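Local coordinates for thin, isoform D (Drosophila melanogaster, PDB 6XG7), which probably acts as a RING-type ubiquitin ligase of the TRIM family in fly muscle, the part here being its NHL-repeat beta-propeller, a likely protein-binding platform, at residues A[195-203]-A[212-220]. Sequence-based numbering, arbitrary orientation.
Sequences SNTNRVIVS and IFDVNGKVL
Arg199 lays its aliphatic stem across Leu220 at about a right angle, CG resting 3.7 Å from Leu220 CD1, while its CB meets Ile212 CG2. The chain runs extended from CG to NE, so a long arginine can cover apolar neighbours near the base while its charged end can stay at the exposed surface. Next along the strands, Val200 and Phe213 form an antiparallel hydrogen-bonded pair: Val200 N gives a nearly straight bond to Phe213 O (2.8 Å, 171°), and Phe213 N returns one to Val200 O. Beta-branched Val200, Ile201, Val202 and Ile212 suit the extended backbone. Val200 CG2 reaches Val215 CG1 at 4.0 Å, and Val202 CG2 lies 4.0 Å from Phe213 CE1; the ring also meets Phe176. On the other face Ile201 CG1 lies 4.2 Å from Ile212 CG1, and Ile201 also touches Val241 of the next sheet. Type I turns span Ser195-Asn198 and Asp214-Gly217. Ser195 OG accepts a hydrogen bond from Arg199 N, Asp214 OD1 one from Lys218 N above the carboxylate plane; Gly217 (phi 102°) avoids a CB jammed against the preceding carbonyl O. Strands 199-204, 209-214 and 219-223, successive and antiparallel, typify an NHL beta-propeller blade.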
ATOM      1  N   SER A 195      -0.458  -4.417  11.702  1.00 13.55           N
ATOM      2  CA  SER A 195      -1.317  -3.874  12.742  1.00 13.28           C
ATOM      3  C   SER A 195      -0.541  -3.619  14.041  1.00 13.86           C
ATOM      4  O   SER A 195       0.571  -4.116  14.246  1.00 16.13           O
ATOM      5  CB  SER A 195      -2.451  -4.855  13.033  1.00 13.67           C
ATOM      6  OG  SER A 195      -1.930  -6.027  13.624  1.00 16.14           O
ATOM      7  N   ASN A 196      -1.171  -2.859  14.948  1.00 14.88           N
ATOM      8  CA  ASN A 196      -0.637  -2.675  16.298  1.00 17.47           C
ATOM      9  C   ASN A 196      -0.550  -3.989  17.062  1.00 19.17           C
ATOM     10  O   ASN A 196       0.236  -4.107  18.014  1.00 22.33           O
ATOM     11  CB  ASN A 196      -1.529  -1.708  17.084  1.00 18.67           C
ATOM     12  CG  ASN A 196      -1.160  -0.269  16.855  1.00 20.01           C
ATOM     13  OD1 ASN A 196       0.014   0.060  16.695  1.00 21.39           O
ATOM     14  ND2 ASN A 196      -2.156   0.605  16.845  1.00 19.33           N
ATOM     15  N   THR A 197      -1.385  -4.964  16.702  1.00 18.78           N
ATOM     16  CA  THR A 197      -1.320  -6.310  17.255  1.00 18.99           C
ATOM     17  C   THR A 197      -0.275  -7.185  16.566  1.00 18.62           C
ATOM     18  O   THR A 197      -0.252  -8.401  16.813  1.00 18.75           O
ATOM     19  CB  THR A 197      -2.701  -6.962  17.172  1.00 20.29           C
ATOM     20  OG1 THR A 197      -3.164  -6.918  15.817  1.00 21.12           O
ATOM     21  CG2 THR A 197      -3.686  -6.238  18.093  1.00 22.17           C
ATOM     22  N   ASN A 198       0.591  -6.585  15.744  1.00 18.80           N
ATOM     23  CA  ASN A 198       1.702  -7.275  15.075  1.00 19.87           C
ATOM     24  C   ASN A 198       1.218  -8.406  14.181  1.00 18.46           C
ATOM     25  O   ASN A 198       1.809  -9.490  14.118  1.00 22.28           O
ATOM     26  CB  ASN A 198       2.779  -7.705  16.055  1.00 25.32           C
ATOM     27  CG  ASN A 198       3.570  -6.522  16.542  1.00 30.15           C
ATOM     28  OD1 ASN A 198       4.072  -5.727  15.735  1.00 32.80           O
ATOM     29  ND2 ASN A 198       3.630  -6.350  17.848  1.00 31.76           N
ATOM     30  N   ARG A 199       0.147  -8.132  13.460  1.00 15.25           N
ATOM     31  CA  ARG A 199      -0.326  -9.002  12.399  1.00 16.28           C
ATOM     32  C   ARG A 199       0.064  -8.375  11.070  1.00 14.06           C
ATOM     33  O   ARG A 199      -0.061  -7.161  10.890  1.00 16.15           O
ATOM     34  CB  ARG A 199      -1.840  -9.175  12.490  1.00 17.44           C
ATOM     35  CG  ARG A 199      -2.252  -9.854  13.775  1.00 19.56           C
ATOM     36  CD  ARG A 199      -3.738  -9.889  13.935  1.00 23.76           C
ATOM     37  NE  ARG A 199      -4.092 -10.565  15.172  1.00 29.25           N
ATOM     38  CZ  ARG A 199      -5.320 -10.949  15.482  1.00 33.04           C
ATOM     39  NH1 ARG A 199      -6.316 -10.730  14.632  1.00 34.34           N
ATOM     40  NH2 ARG A 199      -5.546 -11.559  16.639  1.00 34.71           N
ATOM     41  N   VAL A 200       0.541  -9.212  10.158  1.00 12.91           N
ATOM     42  CA  VAL A 200       0.975  -8.803   8.830  1.00 12.34           C
ATOM     43  C   VAL A 200      -0.137  -9.174   7.859  1.00 12.17           C
ATOM     44  O   VAL A 200      -0.452 -10.352   7.666  1.00 13.23           O
ATOM     45  CB  VAL A 200       2.300  -9.472   8.447  1.00 13.09           C
ATOM     46  CG1 VAL A 200       2.739  -8.986   7.083  1.00 15.52           C
ATOM     47  CG2 VAL A 200       3.334  -9.199   9.508  1.00 15.27           C
ATOM     48  N   ILE A 201      -0.747  -8.157   7.266  1.00 11.77           N
ATOM     49  CA  ILE A 201      -1.940  -8.283   6.439  1.00 11.19           C
ATOM     50  C   ILE A 201      -1.500  -8.122   4.991  1.00 11.13           C
ATOM     51  O   ILE A 201      -0.970  -7.075   4.619  1.00 11.58           O
ATOM     52  CB  ILE A 201      -2.968  -7.209   6.826  1.00 11.72           C
ATOM     53  CG1 ILE A 201      -3.345  -7.328   8.308  1.00 15.35           C
ATOM     54  CG2 ILE A 201      -4.179  -7.277   5.905  1.00 13.89           C
ATOM     55  CD1 ILE A 201      -3.779  -5.998   8.903  1.00 17.84           C
ATOM     56  N   VAL A 202      -1.697  -9.157   4.186  1.00 11.39           N
ATOM     57  CA  VAL A 202      -1.165  -9.220   2.825  1.00 11.74           C
ATOM     58  C   VAL A 202      -2.307  -9.388   1.832  1.00 10.64           C
ATOM     59  O   VAL A 202      -3.144 -10.282   1.991  1.00 11.10           O
ATOM     60  CB  VAL A 202      -0.160 -10.380   2.680  1.00 12.14           C
ATOM     61  CG1 VAL A 202       0.377 -10.444   1.243  1.00 13.50           C
ATOM     62  CG2 VAL A 202       0.966 -10.247   3.712  1.00 14.18           C
ATOM     63  N   SER A 203      -2.341  -8.538   0.804  1.00 10.79           N
ATOM     64  CA  SER A 203      -3.307  -8.739  -0.276  0.63 10.97           C
ATOM     65  C   SER A 203      -2.732  -9.768  -1.239  1.00 11.75           C
ATOM     66  O   SER A 203      -1.743  -9.523  -1.935  1.00 13.37           O
ATOM     67  CB  SER A 203      -3.701  -7.458  -1.005  0.63 13.13           C
ATOM     68  OG  SER A 203      -2.591  -6.825  -1.602  0.63 11.49           O
ATOM     69  N   ILE A 212      -3.501 -13.152   6.613  1.00 13.57           N
ATOM     70  CA  ILE A 212      -3.021 -12.485   7.814  1.00 14.22           C
ATOM     71  C   ILE A 212      -2.081 -13.440   8.528  1.00 14.86           C
ATOM     72  O   ILE A 212      -2.457 -14.580   8.823  1.00 15.69           O
ATOM     73  CB  ILE A 212      -4.185 -12.044   8.710  1.00 15.79           C
ATOM     74  CG1 ILE A 212      -5.127 -11.145   7.899  1.00 17.14           C
ATOM     75  CG2 ILE A 212      -3.675 -11.319   9.945  1.00 17.78           C
ATOM     76  CD1 ILE A 212      -6.267 -10.579   8.701  1.00 19.24           C
ATOM     77  N   PHE A 213      -0.859 -12.977   8.779  1.00 14.23           N
ATOM     78  CA  PHE A 213       0.215 -13.743   9.379  1.00 14.08           C
ATOM     79  C   PHE A 213       0.636 -13.081  10.686  1.00 16.95           C
ATOM     80  O   PHE A 213       0.449 -11.885  10.886  1.00 18.26           O
ATOM     81  CB  PHE A 213       1.458 -13.722   8.484  1.00 15.39           C
ATOM     82  CG  PHE A 213       1.268 -14.314   7.115  1.00 13.99           C
ATOM     83  CD1 PHE A 213       0.778 -13.542   6.069  1.00 14.98           C
ATOM     84  CD2 PHE A 213       1.654 -15.620   6.848  1.00 15.92           C
ATOM     85  CE1 PHE A 213       0.650 -14.076   4.799  1.00 16.77           C
ATOM     86  CE2 PHE A 213       1.524 -16.151   5.582  1.00 16.55           C
ATOM     87  CZ  PHE A 213       1.018 -15.377   4.563  1.00 16.14           C
ATOM     88  N   ASP A 214       1.251 -13.849  11.574  1.00 18.61           N
ATOM     89  CA  ASP A 214       1.983 -13.174  12.640  1.00 24.13           C
ATOM     90  C   ASP A 214       3.348 -12.724  12.110  1.00 25.35           C
ATOM     91  O   ASP A 214       3.752 -13.068  10.995  1.00 24.41           O
ATOM     92  CB  ASP A 214       2.060 -14.017  13.919  1.00 29.38           C
ATOM     93  CG  ASP A 214       2.673 -15.393  13.706  1.00 35.04           C
ATOM     94  OD1 ASP A 214       3.691 -15.504  12.993  1.00 35.30           O
ATOM     95  OD2 ASP A 214       2.151 -16.367  14.304  1.00 38.60           O
ATOM     96  N   VAL A 215       4.044 -11.894  12.899  1.00 29.85           N
ATOM     97  CA  VAL A 215       5.310 -11.336  12.435  1.00 33.43           C
ATOM     98  C   VAL A 215       6.359 -12.424  12.274  1.00 34.72           C
ATOM     99  O   VAL A 215       7.328 -12.242  11.526  1.00 34.98           O
ATOM    100  CB  VAL A 215       5.815 -10.189  13.339  1.00 34.36           C
ATOM    101  CG1 VAL A 215       4.961  -8.936  13.151  1.00 33.70           C
ATOM    102  CG2 VAL A 215       5.850 -10.618  14.812  1.00 34.56           C
ATOM    103  N   ASN A 216       6.191 -13.554  12.966  1.00 35.66           N
ATOM    104  CA  ASN A 216       7.061 -14.705  12.777  1.00 36.06           C
ATOM    105  C   ASN A 216       6.776 -15.459  11.483  1.00 33.85           C
ATOM    106  O   ASN A 216       7.573 -16.321  11.106  1.00 34.70           O
ATOM    107  CB  ASN A 216       6.919 -15.659  13.969  1.00 37.13           C
ATOM    108  N   GLY A 217       5.666 -15.172  10.803  1.00 31.02           N
ATOM    109  CA  GLY A 217       5.326 -15.826   9.556  1.00 28.88           C
ATOM    110  C   GLY A 217       4.266 -16.909   9.640  1.00 28.09           C
ATOM    111  O   GLY A 217       3.980 -17.545   8.621  1.00 29.57           O
ATOM    112  N   LYS A 218       3.673 -17.138  10.804  1.00 26.77           N
ATOM    113  CA  LYS A 218       2.629 -18.150  10.929  1.00 26.73           C
ATOM    114  C   LYS A 218       1.290 -17.592  10.461  1.00 23.84           C
ATOM    115  O   LYS A 218       0.950 -16.442  10.742  1.00 22.34           O
ATOM    116  CB  LYS A 218       2.511 -18.590  12.388  1.00 28.66           C
ATOM    117  N   VAL A 219       0.528 -18.405   9.731  1.00 24.12           N
ATOM    118  CA  VAL A 219      -0.761 -17.942   9.236  1.00 24.83           C
ATOM    119  C   VAL A 219      -1.746 -17.882  10.390  1.00 22.75           C
ATOM    120  O   VAL A 219      -1.883 -18.835  11.173  1.00 25.39           O
ATOM    121  CB  VAL A 219      -1.295 -18.833   8.109  1.00 30.56           C
ATOM    122  CG1 VAL A 219      -2.689 -18.367   7.709  1.00 32.16           C
ATOM    123  CG2 VAL A 219      -0.389 -18.767   6.932  1.00 32.47           C
ATOM    124  N   LEU A 220      -2.432 -16.758  10.503  1.00 20.05           N
ATOM    125  CA  LEU A 220      -3.474 -16.580  11.500  1.00 21.63           C
ATOM    126  C   LEU A 220      -4.863 -16.720  10.910  1.00 22.73           C
ATOM    127  O   LEU A 220      -5.726 -17.345  11.531  1.00 26.66           O
ATOM    128  CB  LEU A 220      -3.346 -15.204  12.149  1.00 22.48           C
ATOM    129  CG  LEU A 220      -2.019 -14.978  12.871  1.00 24.03           C
ATOM    130  CD1 LEU A 220      -1.941 -13.549  13.385  1.00 24.92           C
ATOM    131  CD2 LEU A 220      -1.849 -15.981  14.001  1.00 25.53           C
TER